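Local atomic coordinates of CCMAN5 (Cellulosimicrobium cellulans, PDB entry 2XSG), a protein that hydrolyses alpha-mannosidic linkages as a family 92 glycoside hydrolase and enables mannose-6-phosphate modification of yeast-produced human lysosomal enzymes. Residues Thr346-Trp351 / Val375-Tyr380; Phe382-Ala387 / Phe424-Glu429; Glu429-Leu434 / Tyr466-Ile471; Arg436-Tyr441 / Val459-Asp464. All coordinates share one frame; numbering follows the deposited sequence.

Contact 1 (Thr346-Trp351 / Val375-Tyr380); sequences TYYDSW and VQSLVY
Trp351 receives Leu378 on one face of its indole: CD1 of Leu378 stands 4.0 Å from the centroid of the six-membered ring and 4° off the normal, a well-centred CH-pi contact. The CB of Leu378 meets the outer corner of the same ring, 3.7 Å from Trp351 CH2, and the two side chains run slantwise to one another. The Tyr348 ring turns an edge to Ser377, with its CD1 4.0 Å from Ser377 OG. Tyr347 approaches obliquely. Its CD1 lies 3.7 Å from Ser377 CB, its CE1 is 4.0 Å from Tyr380 CB, and the ring also stacks with Tyr332. Ser377 thus sits between the two tyrosines, where its small side chain lets the 346-351 backbone come close to the helix: the CA atoms of Tyr347 and Ser377 are 5.1 Å apart. The polar link is one nearly straight bond, from Tyr348 N to Ser377 OG, 2.8 Å long with an angle of 168° at the hydrogen. OG lies beside its own backbone N (chi1 -59°), a rotation from which it also reaches Asp373 O one turn earlier; the hydroxyl therefore donates to its own helix while accepting from the strand, and this buried polar atom is used in both directions. The contact joins a short strand and its flanking loops to a helix of the catalytic domain, an (alpha/alpha)6 barrel in this family. Strand 348-349 pairs with strand 323-324, while helix 368-387 carries Ser377 and presents Leu378 to Ser409, Val412 and Val413 of helix 409-418.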
loop_
_atom_site.group_PDB
_atom_site.type_symbol
_atom_site.label_atom_id
_atom_site.label_comp_id
_atom_site.label_asym_id
_atom_site.label_seq_id
_atom_site.Cartn_x
_atom_site.Cartn_y
_atom_site.Cartn_z
ATOM N N THR A 346 19.148 -0.913 4.517
ATOM C CA THR A 346 18.594 -0.458 3.245
ATOM C C THR A 346 17.611 0.670 3.514
ATOM O O THR A 346 16.716 0.550 4.374
ATOM C CB THR A 346 17.924 -1.624 2.492
ATOM O OG1 THR A 346 18.938 -2.561 2.137
ATOM C CG2 THR A 346 17.211 -1.169 1.190
ATOM N N TYR A 347 17.786 1.772 2.784
ATOM C CA TYR A 347 16.889 2.913 2.921
ATOM C C TYR A 347 15.678 2.720 2.004
ATOM O O TYR A 347 15.817 2.568 0.787
ATOM C CB TYR A 347 17.622 4.225 2.615
ATOM C CG TYR A 347 16.765 5.460 2.709
ATOM C CD1 TYR A 347 16.407 5.992 3.947
ATOM C CD2 TYR A 347 16.305 6.100 1.561
ATOM C CE1 TYR A 347 15.603 7.132 4.038
ATOM C CE2 TYR A 347 15.517 7.250 1.648
ATOM C CZ TYR A 347 15.178 7.762 2.892
ATOM O OH TYR A 347 14.393 8.895 2.984
ATOM N N TYR A 348 14.499 2.721 2.610
ATOM C CA TYR A 348 13.237 2.707 1.890
ATOM C C TYR A 348 12.573 4.089 1.938
ATOM O O TYR A 348 12.795 4.875 2.874
ATOM C CB TYR A 348 12.304 1.629 2.476
ATOM C CG TYR A 348 12.884 0.240 2.317
ATOM C CD1 TYR A 348 13.733 -0.315 3.289
ATOM C CD2 TYR A 348 12.624 -0.500 1.169
ATOM C CE1 TYR A 348 14.282 -1.589 3.111
ATOM C CE2 TYR A 348 13.169 -1.743 0.983
ATOM C CZ TYR A 348 13.991 -2.284 1.950
ATOM O OH TYR A 348 14.508 -3.529 1.708
ATOM N N ASP A 349 11.773 4.366 0.909
ATOM C CA ASP A 349 11.067 5.630 0.760
ATOM C C ASP A 349 9.796 5.392 -0.050
ATOM O O ASP A 349 9.696 4.383 -0.774
ATOM C CB ASP A 349 11.972 6.650 0.069
ATOM C CG ASP A 349 11.473 8.087 0.205
ATOM O OD1 ASP A 349 10.465 8.347 0.910
ATOM O OD2 ASP A 349 12.088 8.969 -0.436
ATOM N N SER A 350 8.856 6.323 0.088
ATOM C CA SER A 350 7.518 6.335 -0.553
ATOM C C SER A 350 6.459 5.981 0.465
ATOM O O SER A 350 6.228 4.817 0.746
ATOM C CB SER A 350 7.393 5.409 -1.756
ATOM O OG SER A 350 6.163 5.658 -2.414
ATOM N N TRP A 351 5.826 6.997 1.023
ATOM C CA TRP A 351 5.005 6.816 2.210
ATOM C C TRP A 351 3.589 7.309 1.957
ATOM O O TRP A 351 3.393 8.260 1.217
ATOM C CB TRP A 351 5.625 7.597 3.359
ATOM C CG TRP A 351 7.078 7.241 3.633
ATOM C CD1 TRP A 351 8.181 7.887 3.168
ATOM C CD2 TRP A 351 7.554 6.160 4.441
ATOM N NE1 TRP A 351 9.332 7.267 3.631
ATOM C CE2 TRP A 351 8.968 6.204 4.414
ATOM C CE3 TRP A 351 6.919 5.158 5.191
ATOM C CZ2 TRP A 351 9.760 5.299 5.121
ATOM C CZ3 TRP A 351 7.710 4.238 5.884
ATOM C CH2 TRP A 351 9.116 4.313 5.836
ATOM N N VAL A 375 11.505 1.207 9.293
ATOM C CA VAL A 375 11.375 2.123 10.413
ATOM C C VAL A 375 12.625 2.990 10.525
ATOM O O VAL A 375 12.523 4.199 10.735
ATOM C CB VAL A 375 11.083 1.392 11.747
ATOM C CG1 VAL A 375 11.011 2.407 12.898
ATOM C CG2 VAL A 375 9.743 0.584 11.635
ATOM N N GLN A 376 13.793 2.369 10.373
ATOM C CA GLN A 376 15.053 3.102 10.373
ATOM C C GLN A 376 15.043 4.160 9.275
ATOM O O GLN A 376 15.525 5.282 9.474
ATOM C CB GLN A 376 16.257 2.169 10.196
ATOM C CG GLN A 376 17.649 2.897 10.209
ATOM C CD GLN A 376 17.994 3.582 11.533
ATOM O OE1 GLN A 376 18.735 3.031 12.352
ATOM N NE2 GLN A 376 17.487 4.807 11.732
ATOM N N SER A 377 14.483 3.793 8.124
ATOM C CA SER A 377 14.411 4.708 6.980
ATOM C C SER A 377 13.502 5.881 7.303
ATOM O O SER A 377 13.818 7.041 6.979
ATOM C CB SER A 377 13.914 3.967 5.741
ATOM O OG SER A 377 14.790 2.892 5.428
ATOM N N LEU A 378 12.375 5.573 7.946
ATOM C CA LEU A 378 11.405 6.598 8.337
ATOM C C LEU A 378 12.054 7.588 9.311
ATOM O O LEU A 378 11.845 8.803 9.206
ATOM C CB LEU A 378 10.165 5.951 8.971
ATOM C CG LEU A 378 8.977 6.823 9.397
ATOM C CD1 LEU A 378 8.530 7.758 8.276
ATOM C CD2 LEU A 378 7.833 5.884 9.845
ATOM N N VAL A 379 12.858 7.045 10.229
ATOM C CA VAL A 379 13.667 7.857 11.155
ATOM C C VAL A 379 14.654 8.780 10.417
ATOM O O VAL A 379 14.719 9.965 10.729
ATOM C CB VAL A 379 14.366 6.989 12.231
ATOM C CG1 VAL A 379 15.371 7.804 13.016
ATOM C CG2 VAL A 379 13.321 6.391 13.185
ATOM N N TYR A 380 15.378 8.253 9.431
ATOM C CA TYR A 380 16.317 9.063 8.641
ATOM C C TYR A 380 15.632 10.169 7.868
ATOM O O TYR A 380 16.187 11.266 7.727
ATOM C CB TYR A 380 17.090 8.210 7.642
ATOM C CG TYR A 380 18.407 7.712 8.126
ATOM C CD1 TYR A 380 18.542 7.197 9.411
ATOM C CD2 TYR A 380 19.535 7.744 7.299
ATOM C CE1 TYR A 380 19.759 6.732 9.870
ATOM C CE2 TYR A 380 20.772 7.271 7.753
ATOM C CZ TYR A 380 20.862 6.773 9.043
ATOM O OH TYR A 380 22.034 6.283 9.525
#

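Contact 2 (Phe382-Ala387 / Phe424-Glu429); sequences FADAEA and FDRLDE
Asp384 and Arg426 form the ionic part of this contact. Arg426 NH2 donates to Asp384 OD1 over 2.6 Å at 159°, and NH1 adds a weak second bond of 3.1 Å to the same oxygen. OD1 lies in the guanidinium plane, but the arginine meets it from above the carboxylate plane, the two planes being 41° apart. The other oxygen, Asp384 OD2, is held by Tyr332 OH, which helps fix the rotation of the carboxylate. On the far side of NH1, Glu429 OE1 makes a longer, weak salt bridge of 3.4 Å, so one cation lies between two acids and probably eases their mutual repulsion. Tyr380 adds a cation-pi contact to Arg426.

The apolar part centres on Ala383. Its CB rests over one face of the guanidinium, offset toward the rim and 3.5 Å from Arg426 NH1, and also touches Glu429 CB at 3.7 Å. A separate van der Waals contact with backbone sets Glu386 CB 3.4 Å from Glu429 O, while the Glu386 carboxylate turns to Arg436. A leucine in place of Arg426 would probably leave Asp384 OD1 and Glu429 OE1 without the positive charge between them.

The backbone sets this up: Arg426, with positive phi (72°), is the third residue of a type II turn from Phe424 to Leu427 and occupies the N-cap position of helix 427-438. The result is a three-residue salt-bridge network pinning the start of one helix to the last turns of helix 368-387, within the (alpha/alpha)6 barrel expected of a family 92 catalytic domain.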
loop_
_atom_site.group_PDB
_atom_site.type_symbol
_atom_site.label_atom_id
_atom_site.label_comp_id
_atom_site.label_asym_id
_atom_site.label_seq_id
_atom_site.Cartn_x
_atom_site.Cartn_y
_atom_site.Cartn_z
ATOM N N PHE A 382 12.823 11.849 8.626
ATOM C CA PHE A 382 12.513 12.961 9.544
ATOM C C PHE A 382 13.777 13.622 10.103
ATOM O O PHE A 382 13.807 14.828 10.315
ATOM C CB PHE A 382 11.552 12.516 10.661
ATOM C CG PHE A 382 10.097 12.560 10.241
ATOM C CD1 PHE A 382 9.369 13.735 10.336
ATOM C CD2 PHE A 382 9.482 11.439 9.677
ATOM C CE1 PHE A 382 8.027 13.798 9.908
ATOM C CE2 PHE A 382 8.156 11.493 9.257
ATOM C CZ PHE A 382 7.432 12.683 9.366
ATOM N N ALA A 383 14.821 12.830 10.318
ATOM C CA ALA A 383 16.096 13.349 10.782
ATOM C C ALA A 383 16.681 14.305 9.733
ATOM O O ALA A 383 17.264 15.354 10.087
ATOM C CB ALA A 383 17.043 12.218 11.078
ATOM N N ASP A 384 16.494 13.949 8.461
ATOM C CA ASP A 384 16.908 14.775 7.326
ATOM C C ASP A 384 16.138 16.096 7.229
ATOM O O ASP A 384 16.756 17.155 7.021
ATOM C CB ASP A 384 16.817 13.994 6.006
ATOM C CG ASP A 384 17.909 12.939 5.867
ATOM O OD1 ASP A 384 18.873 12.953 6.682
ATOM O OD2 ASP A 384 17.798 12.081 4.957
ATOM N N ALA A 385 14.815 16.050 7.386
ATOM C CA ALA A 385 14.020 17.282 7.463
ATOM C C ALA A 385 14.568 18.210 8.550
ATOM O O ALA A 385 14.771 19.407 8.317
ATOM C CB ALA A 385 12.538 16.975 7.709
ATOM N N GLU A 386 14.826 17.653 9.726
ATOM C CA GLU A 386 15.379 18.428 10.831
ATOM C C GLU A 386 16.757 19.033 10.495
ATOM O O GLU A 386 17.015 20.208 10.785
ATOM C CB GLU A 386 15.424 17.565 12.101
ATOM C CG GLU A 386 16.181 18.161 13.261
ATOM C CD GLU A 386 15.456 19.321 13.923
ATOM O OE1 GLU A 386 14.334 19.689 13.519
ATOM O OE2 GLU A 386 16.011 19.843 14.889
ATOM N N ALA A 387 17.614 18.222 9.872
ATOM C CA ALA A 387 18.967 18.613 9.451
ATOM C C ALA A 387 19.029 19.826 8.517
ATOM O O ALA A 387 20.011 20.571 8.550
ATOM C CB ALA A 387 19.694 17.414 8.802
ATOM N N PHE A 424 18.017 2.630 16.877
ATOM C CA PHE A 424 17.579 3.389 15.706
ATOM C C PHE A 424 18.398 4.669 15.631
ATOM O O PHE A 424 18.123 5.651 16.335
ATOM C CB PHE A 424 16.077 3.694 15.730
ATOM C CG PHE A 424 15.196 2.522 15.313
ATOM C CD1 PHE A 424 15.265 1.995 14.022
ATOM C CD2 PHE A 424 14.289 1.968 16.208
ATOM C CE1 PHE A 424 14.451 0.917 13.638
ATOM C CE2 PHE A 424 13.460 0.906 15.836
ATOM C CZ PHE A 424 13.538 0.376 14.553
ATOM N N ASP A 425 19.410 4.637 14.769
ATOM C CA ASP A 425 20.305 5.755 14.594
ATOM C C ASP A 425 19.527 7.006 14.186
ATOM O O ASP A 425 18.628 6.936 13.343
ATOM C CB ASP A 425 21.392 5.400 13.569
ATOM C CG ASP A 425 22.421 6.512 13.392
ATOM O OD1 ASP A 425 22.936 7.031 14.424
ATOM O OD2 ASP A 425 22.708 6.870 12.215
ATOM N N ARG A 426 19.872 8.136 14.824
ATOM C CA ARG A 426 19.319 9.470 14.531
ATOM C C ARG A 426 17.873 9.688 14.982
ATOM O O ARG A 426 17.196 10.596 14.498
ATOM C CB ARG A 426 19.473 9.837 13.047
ATOM C CG ARG A 426 20.925 9.965 12.604
ATOM C CD ARG A 426 21.051 11.104 11.615
ATOM N NE ARG A 426 20.618 10.708 10.294
ATOM C CZ ARG A 426 20.186 11.535 9.344
ATOM N NH1 ARG A 426 20.078 12.859 9.540
ATOM N NH2 ARG A 426 19.831 11.006 8.185
ATOM N N LEU A 427 17.402 8.872 15.917
ATOM C CA LEU A 427 16.053 9.060 16.472
ATOM C C LEU A 427 15.955 10.399 17.203
ATOM O O LEU A 427 14.951 11.097 17.083
ATOM C CB LEU A 427 15.654 7.897 17.379
ATOM C CG LEU A 427 14.274 7.903 18.047
ATOM C CD1 LEU A 427 13.153 7.812 17.013
ATOM C CD2 LEU A 427 14.179 6.757 19.078
ATOM N N ASP A 428 17.009 10.781 17.927
ATOM C CA ASP A 428 17.018 12.087 18.604
ATOM C C ASP A 428 16.786 13.253 17.624
ATOM O O ASP A 428 16.104 14.204 17.966
ATOM C CB ASP A 428 18.290 12.300 19.460
ATOM C CG ASP A 428 19.593 12.216 18.650
ATOM O OD1 ASP A 428 19.576 11.888 17.442
ATOM O OD2 ASP A 428 20.661 12.463 19.244
ATOM N N GLU A 429 17.339 13.149 16.414
ATOM C CA GLU A 429 17.126 14.154 15.353
ATOM C C GLU A 429 15.731 14.085 14.736
ATOM O O GLU A 429 15.141 15.122 14.411
ATOM C CB GLU A 429 18.115 13.972 14.205
ATOM C CG GLU A 429 19.502 14.453 14.434
ATOM C CD GLU A 429 20.345 14.239 13.204
ATOM O OE1 GLU A 429 20.112 14.941 12.182
ATOM O OE2 GLU A 429 21.226 13.348 13.256
#

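Contact 3 (Glu429-Leu434 / Tyr466-Ile471); sequences EAYPAL and YGLSVI
Tyr431 holds its ring on the far side of CB from the backbone N (chi1 -175°), which swings it out to Leu468 and Ile471 although its CB does not aim at them. Leu468 does likewise from the other helix: an unstaggered chi1 of -133° carries its CD1 in between Tyr431 and Leu434. That methyl lies 3.8 Å from Leu434 CB and 4.1 Å from Tyr431 CE1. The edge of the tyrosine ring also faces the backbone, with CE1 4.0 Å from Leu468 O and the oxygen close to the ring plane.

Ile471 uses both its branches. CG2 meets Tyr431 CD1 at 3.7 Å, coming in obliquely to the ring, whereas CD1 at the end of the other branch touches Leu434 CD1 at 3.8 Å, these two side chains crossing at about a right angle. No hydrogen bond joins the segments, and the four side chains that meet are all buried. The phenol oxygen of Tyr431 bonds beyond them to Glu480.

The short axes run nearly antiparallel (159°) and come no closer than 11.1 Å, so side chains rather than backbones fill the interface. Antiparallel packing of neighbouring helices, as here, is consistent with an (alpha/alpha)6 barrel. Leu484 of helix 478-495 touches Tyr431 and Leu468, Val413 and Ile417 of helix 409-418 abut Ile471, and Phe382 of helix 368-387 packs against Leu434.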
loop_
_atom_site.group_PDB
_atom_site.type_symbol
_atom_site.label_atom_id
_atom_site.label_comp_id
_atom_site.label_asym_id
_atom_site.label_seq_id
_atom_site.Cartn_x
_atom_site.Cartn_y
_atom_site.Cartn_z
ATOM N N GLU A 429 17.339 13.149 16.414
ATOM C CA GLU A 429 17.126 14.154 15.353
ATOM C C GLU A 429 15.731 14.085 14.736
ATOM O O GLU A 429 15.141 15.122 14.411
ATOM C CB GLU A 429 18.115 13.972 14.205
ATOM C CG GLU A 429 19.502 14.453 14.434
ATOM C CD GLU A 429 20.345 14.239 13.204
ATOM O OE1 GLU A 429 20.112 14.941 12.182
ATOM O OE2 GLU A 429 21.226 13.348 13.256
ATOM N N ALA A 430 15.231 12.868 14.522
ATOM C CA ALA A 430 13.898 12.675 13.977
ATOM C C ALA A 430 12.825 13.302 14.878
ATOM O O ALA A 430 11.881 13.915 14.395
ATOM C CB ALA A 430 13.619 11.166 13.766
ATOM N N TYR A 431 12.997 13.166 16.193
ATOM C CA TYR A 431 11.969 13.579 17.172
ATOM C C TYR A 431 11.369 14.999 17.008
ATOM O O TYR A 431 10.159 15.130 16.913
ATOM C CB TYR A 431 12.443 13.305 18.610
ATOM C CG TYR A 431 11.404 13.585 19.662
ATOM C CD1 TYR A 431 10.382 12.682 19.907
ATOM C CD2 TYR A 431 11.449 14.761 20.419
ATOM C CE1 TYR A 431 9.413 12.931 20.861
ATOM C CE2 TYR A 431 10.488 15.024 21.384
ATOM C CZ TYR A 431 9.469 14.097 21.594
ATOM O OH TYR A 431 8.515 14.333 22.544
ATOM N N PRO A 432 12.198 16.060 16.954
ATOM C CA PRO A 432 11.579 17.383 16.794
ATOM C C PRO A 432 10.797 17.545 15.479
ATOM O O PRO A 432 9.789 18.260 15.453
ATOM C CB PRO A 432 12.775 18.339 16.813
ATOM C CG PRO A 432 13.951 17.471 16.490
ATOM C CD PRO A 432 13.655 16.169 17.131
ATOM N N ALA A 433 11.258 16.904 14.408
ATOM C CA ALA A 433 10.520 16.916 13.152
ATOM C C ALA A 433 9.210 16.135 13.261
ATOM O O ALA A 433 8.211 16.502 12.644
ATOM C CB ALA A 433 11.382 16.386 12.000
ATOM N N LEU A 434 9.220 15.066 14.047
ATOM C CA LEU A 434 8.001 14.323 14.325
ATOM C C LEU A 434 7.043 15.166 15.182
ATOM O O LEU A 434 5.832 15.141 14.946
ATOM C CB LEU A 434 8.305 12.969 14.969
ATOM C CG LEU A 434 8.924 11.871 14.099
ATOM C CD1 LEU A 434 9.464 10.757 14.968
ATOM C CD2 LEU A 434 7.927 11.331 13.109
ATOM N N TYR A 466 -0.020 9.751 21.487
ATOM C CA TYR A 466 0.323 8.450 22.047
ATOM C C TYR A 466 1.648 7.936 21.438
ATOM O O TYR A 466 2.548 7.522 22.162
ATOM C CB TYR A 466 -0.802 7.386 21.896
ATOM C CG TYR A 466 -0.260 5.992 22.162
ATOM C CD1 TYR A 466 0.050 5.575 23.462
ATOM C CD2 TYR A 466 0.025 5.122 21.102
ATOM C CE1 TYR A 466 0.607 4.306 23.701
ATOM C CE2 TYR A 466 0.574 3.864 21.325
ATOM C CZ TYR A 466 0.863 3.461 22.620
ATOM O OH TYR A 466 1.402 2.220 22.830
ATOM N N GLY A 467 1.763 7.960 20.108
ATOM C CA GLY A 467 2.972 7.468 19.432
ATOM C C GLY A 467 4.226 8.250 19.795
ATOM O O GLY A 467 5.271 7.676 20.094
ATOM N N LEU A 468 4.116 9.569 19.770
ATOM C CA LEU A 468 5.202 10.430 20.201
ATOM C C LEU A 468 5.615 10.124 21.645
ATOM O O LEU A 468 6.821 10.136 21.979
ATOM C CB LEU A 468 4.766 11.871 20.070
ATOM C CG LEU A 468 5.614 12.945 19.421
ATOM C CD1 LEU A 468 6.383 12.485 18.195
ATOM C CD2 LEU A 468 4.651 14.098 19.076
ATOM N N SER A 469 4.631 9.826 22.490
ATOM C CA SER A 469 4.921 9.530 23.899
ATOM C C SER A 469 5.861 8.324 24.057
ATOM O O SER A 469 6.767 8.342 24.887
ATOM C CB SER A 469 3.626 9.345 24.704
ATOM O OG SER A 469 3.160 8.020 24.626
ATOM N N VAL A 470 5.638 7.281 23.255
ATOM C CA VAL A 470 6.504 6.093 23.225
ATOM C C VAL A 470 7.927 6.479 22.797
ATOM O O VAL A 470 8.913 6.091 23.439
ATOM C CB VAL A 470 5.903 5.005 22.301
ATOM C CG1 VAL A 470 6.866 3.838 22.093
ATOM C CG2 VAL A 470 4.562 4.498 22.859
ATOM N N ILE A 471 8.037 7.272 21.729
ATOM C CA ILE A 471 9.339 7.782 21.277
ATOM C C ILE A 471 10.005 8.682 22.331
ATOM O O ILE A 471 11.235 8.632 22.528
ATOM C CB ILE A 471 9.225 8.546 19.932
ATOM C CG1 ILE A 471 8.508 7.687 18.873
ATOM C CG2 ILE A 471 10.608 8.996 19.442
ATOM C CD1 ILE A 471 8.025 8.474 17.608
#

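Contact 4 (Arg436-Tyr441 / Val459-Asp464)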
loop_
_atom_site.group_PDB
_atom_site.type_symbol
_atom_site.label_atom_id
_atom_site.label_comp_id
_atom_site.label_asym_id
_atom_site.label_seq_id
_atom_site.Cartn_x
_atom_site.Cartn_y
_atom_site.Cartn_z
ATOM N N ARG A 436 6.762 18.498 15.056
ATOM C CA ARG A 436 6.150 19.493 14.160
ATOM C C ARG A 436 5.089 18.856 13.256
ATOM O O ARG A 436 4.087 19.493 12.923
ATOM C CB ARG A 436 7.193 20.207 13.292
ATOM C CG ARG A 436 8.221 21.035 14.059
ATOM C CD ARG A 436 9.081 21.865 13.081
ATOM N NE ARG A 436 9.923 21.017 12.231
ATOM C CZ ARG A 436 11.125 20.571 12.587
ATOM N NH1 ARG A 436 11.641 20.894 13.778
ATOM N NH2 ARG A 436 11.819 19.801 11.755
ATOM N N LEU A 437 5.327 17.605 12.856
ATOM C CA LEU A 437 4.365 16.842 12.072
ATOM C C LEU A 437 3.046 16.711 12.831
ATOM O O LEU A 437 1.979 17.006 12.298
ATOM C CB LEU A 437 4.909 15.439 11.766
ATOM C CG LEU A 437 3.930 14.531 11.024
ATOM C CD1 LEU A 437 3.872 14.905 9.539
ATOM C CD2 LEU A 437 4.294 13.068 11.184
ATOM N N VAL A 438 3.151 16.275 14.081
ATOM C CA VAL A 438 2.002 16.074 14.945
ATOM C C VAL A 438 1.286 17.402 15.262
ATOM O O VAL A 438 0.053 17.461 15.290
ATOM C CB VAL A 438 2.415 15.283 16.212
ATOM C CG1 VAL A 438 1.266 15.198 17.223
ATOM C CG2 VAL A 438 2.881 13.902 15.805
ATOM N N GLY A 439 2.063 18.466 15.442
ATOM C CA GLY A 439 1.513 19.789 15.710
ATOM C C GLY A 439 1.135 19.891 17.171
ATOM O O GLY A 439 1.131 18.885 17.894
ATOM N N GLN A 440 0.823 21.110 17.598
ATOM C CA GLN A 440 0.374 21.389 18.963
ATOM C C GLN A 440 -1.043 21.943 18.931
ATOM O O GLN A 440 -1.403 22.672 18.004
ATOM C CB GLN A 440 1.273 22.429 19.642
ATOM C CG GLN A 440 2.697 22.497 19.116
ATOM C CD GLN A 440 3.488 21.276 19.474
ATOM O OE1 GLN A 440 3.413 20.783 20.612
ATOM N NE2 GLN A 440 4.260 20.762 18.505
ATOM N N TYR A 441 -1.846 21.598 19.940
ATOM C CA TYR A 441 -3.104 22.305 20.170
ATOM C C TYR A 441 -2.782 23.803 20.363
ATOM O O TYR A 441 -1.732 24.148 20.933
ATOM C CB TYR A 441 -3.814 21.752 21.409
ATOM C CG TYR A 441 -4.407 20.364 21.238
ATOM C CD1 TYR A 441 -5.433 20.132 20.318
ATOM C CD2 TYR A 441 -3.955 19.295 22.009
ATOM C CE1 TYR A 441 -5.981 18.855 20.150
ATOM C CE2 TYR A 441 -4.490 18.021 21.859
ATOM C CZ TYR A 441 -5.503 17.810 20.934
ATOM O OH TYR A 441 -6.033 16.567 20.797
ATOM N N VAL A 459 -9.159 13.277 17.508
ATOM C CA VAL A 459 -8.815 11.858 17.676
ATOM C C VAL A 459 -7.494 11.516 16.990
ATOM O O VAL A 459 -6.734 10.676 17.471
ATOM C CB VAL A 459 -9.938 10.861 17.195
ATOM C CG1 VAL A 459 -11.201 10.953 18.063
ATOM C CG2 VAL A 459 -10.272 11.087 15.743
ATOM N N GLN A 460 -7.217 12.172 15.862
ATOM C CA GLN A 460 -5.982 11.925 15.127
ATOM C C GLN A 460 -4.750 12.371 15.888
ATOM O O GLN A 460 -3.789 11.630 15.971
ATOM C CB GLN A 460 -6.033 12.570 13.738
ATOM C CG GLN A 460 -6.872 11.732 12.759
ATOM C CD GLN A 460 -6.909 12.338 11.385
ATOM O OE1 GLN A 460 -5.955 12.227 10.631
ATOM N NE2 GLN A 460 -8.013 12.990 11.049
ATOM N N ARG A 461 -4.788 13.583 16.450
ATOM C CA ARG A 461 -3.702 14.077 17.272
ATOM C C ARG A 461 -3.534 13.191 18.513
ATOM O O ARG A 461 -2.416 12.991 19.004
ATOM C CB ARG A 461 -3.942 15.545 17.671
ATOM C CG ARG A 461 -2.895 16.144 18.610
ATOM C CD ARG A 461 -2.846 17.656 18.496
ATOM N NE ARG A 461 -2.314 18.055 17.191
ATOM C CZ ARG A 461 -2.517 19.229 16.602
ATOM N NH1 ARG A 461 -3.234 20.176 17.199
ATOM N NH2 ARG A 461 -1.997 19.461 15.404
ATOM N N GLY A 462 -4.641 12.677 19.020
ATOM C CA GLY A 462 -4.603 11.806 20.185
ATOM C C GLY A 462 -3.725 10.602 19.910
ATOM O O GLY A 462 -2.835 10.284 20.702
ATOM N N TYR A 463 -3.960 9.941 18.775
ATOM C CA TYR A 463 -3.155 8.782 18.402
ATOM C C TYR A 463 -1.690 9.185 18.094
ATOM O O TYR A 463 -0.758 8.494 18.497
ATOM C CB TYR A 463 -3.794 8.052 17.220
ATOM C CG TYR A 463 -3.581 6.551 17.200
ATOM C CD1 TYR A 463 -2.418 5.971 17.726
ATOM C CD2 TYR A 463 -4.533 5.705 16.632
ATOM C CE1 TYR A 463 -2.218 4.591 17.710
ATOM C CE2 TYR A 463 -4.330 4.307 16.599
ATOM C CZ TYR A 463 -3.167 3.766 17.140
ATOM O OH TYR A 463 -2.949 2.397 17.123
ATOM N N ASP A 464 -1.496 10.302 17.395
ATOM C CA ASP A 464 -0.150 10.823 17.136
ATOM C C ASP A 464 0.625 11.058 18.412
ATOM O O ASP A 464 1.809 10.714 18.484
ATOM C CB ASP A 464 -0.209 12.139 16.368
ATOM C CG ASP A 464 -0.460 11.940 14.886
ATOM O OD1 ASP A 464 -0.204 10.823 14.368
ATOM O OD2 ASP A 464 -0.905 12.905 14.245
HETATM O O HOH W 1 -2.027 15.547 14.678
#
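Val438 O is gripped by three donors: Arg461 NH2 at 2.9 Å, Arg461 NE at 3.1 Å, and a water at 2.9 Å. The oxygen belongs to the last residue of helix 427-438, and the arginine to the neighbouring helix 455-474 of the (alpha/alpha)6 barrel, so the side chain ties down the end of one helix from the next. NH2 comes in the carbonyl plane on a lone pair, whereas NE is tilted out of it. The water donates a second bond, to Asp464 OD2, an oxygen that also pairs with Arg408; the water thereby bridges the two segments.

The guanidinium is laid against backbone, with Gly439 C over one face, offset toward the rim. Gly439, of positive phi, is the first residue beyond the helix, and a side chain on it would collide with Arg461 NH2. Arg461 CD sits over the centre of the Tyr441 ring, 3.6 Å from the centroid and 12° off the normal, a CH-pi contact. The bend at chi3 (-68°) then stands the guanidinium nearly upright on the ring, its plane 79° from that of the ring and Tyr441 CD1 at its edge, and any cation-pi attraction is weak at most. A methionine at Arg461 would probably leave Val438 O with the water but without its two charged N-H donors, and the turn at Gly439 less firmly held.

Past this polar grip, Val438 sets both methyls against Asp464 CB as the two side chains pass in opposite directions: CG1 lies 3.5 Å and CG2 3.6 Å from it.

How the contacts relate
The four contacts step across the helical catalytic domain, with successive centres 11, 10 and 11 Å apart and contacts 1 and 4 about 21 Å apart. Helix 368-387 serves contacts 1 and 2, helix 427-438 runs through contacts 2, 3 and 4, and helix 455-474 joins 3 to 4. Contact 4 is nested within the loop closed by contact 3, and Leu468 CD2 meets Val438 CG2 at 3.7 Å. Gln376 NE2 probably bonds to Asp425 O (2.9 Å), linking contacts 1 and 2; a salt bridge from Glu386 OE1 to Arg436 NH1 (3.0 Å) links 2 and 4. A bound bis-tris propane lies about 10 Å from the Trp351 side chain and 14 Å from that of Asp464.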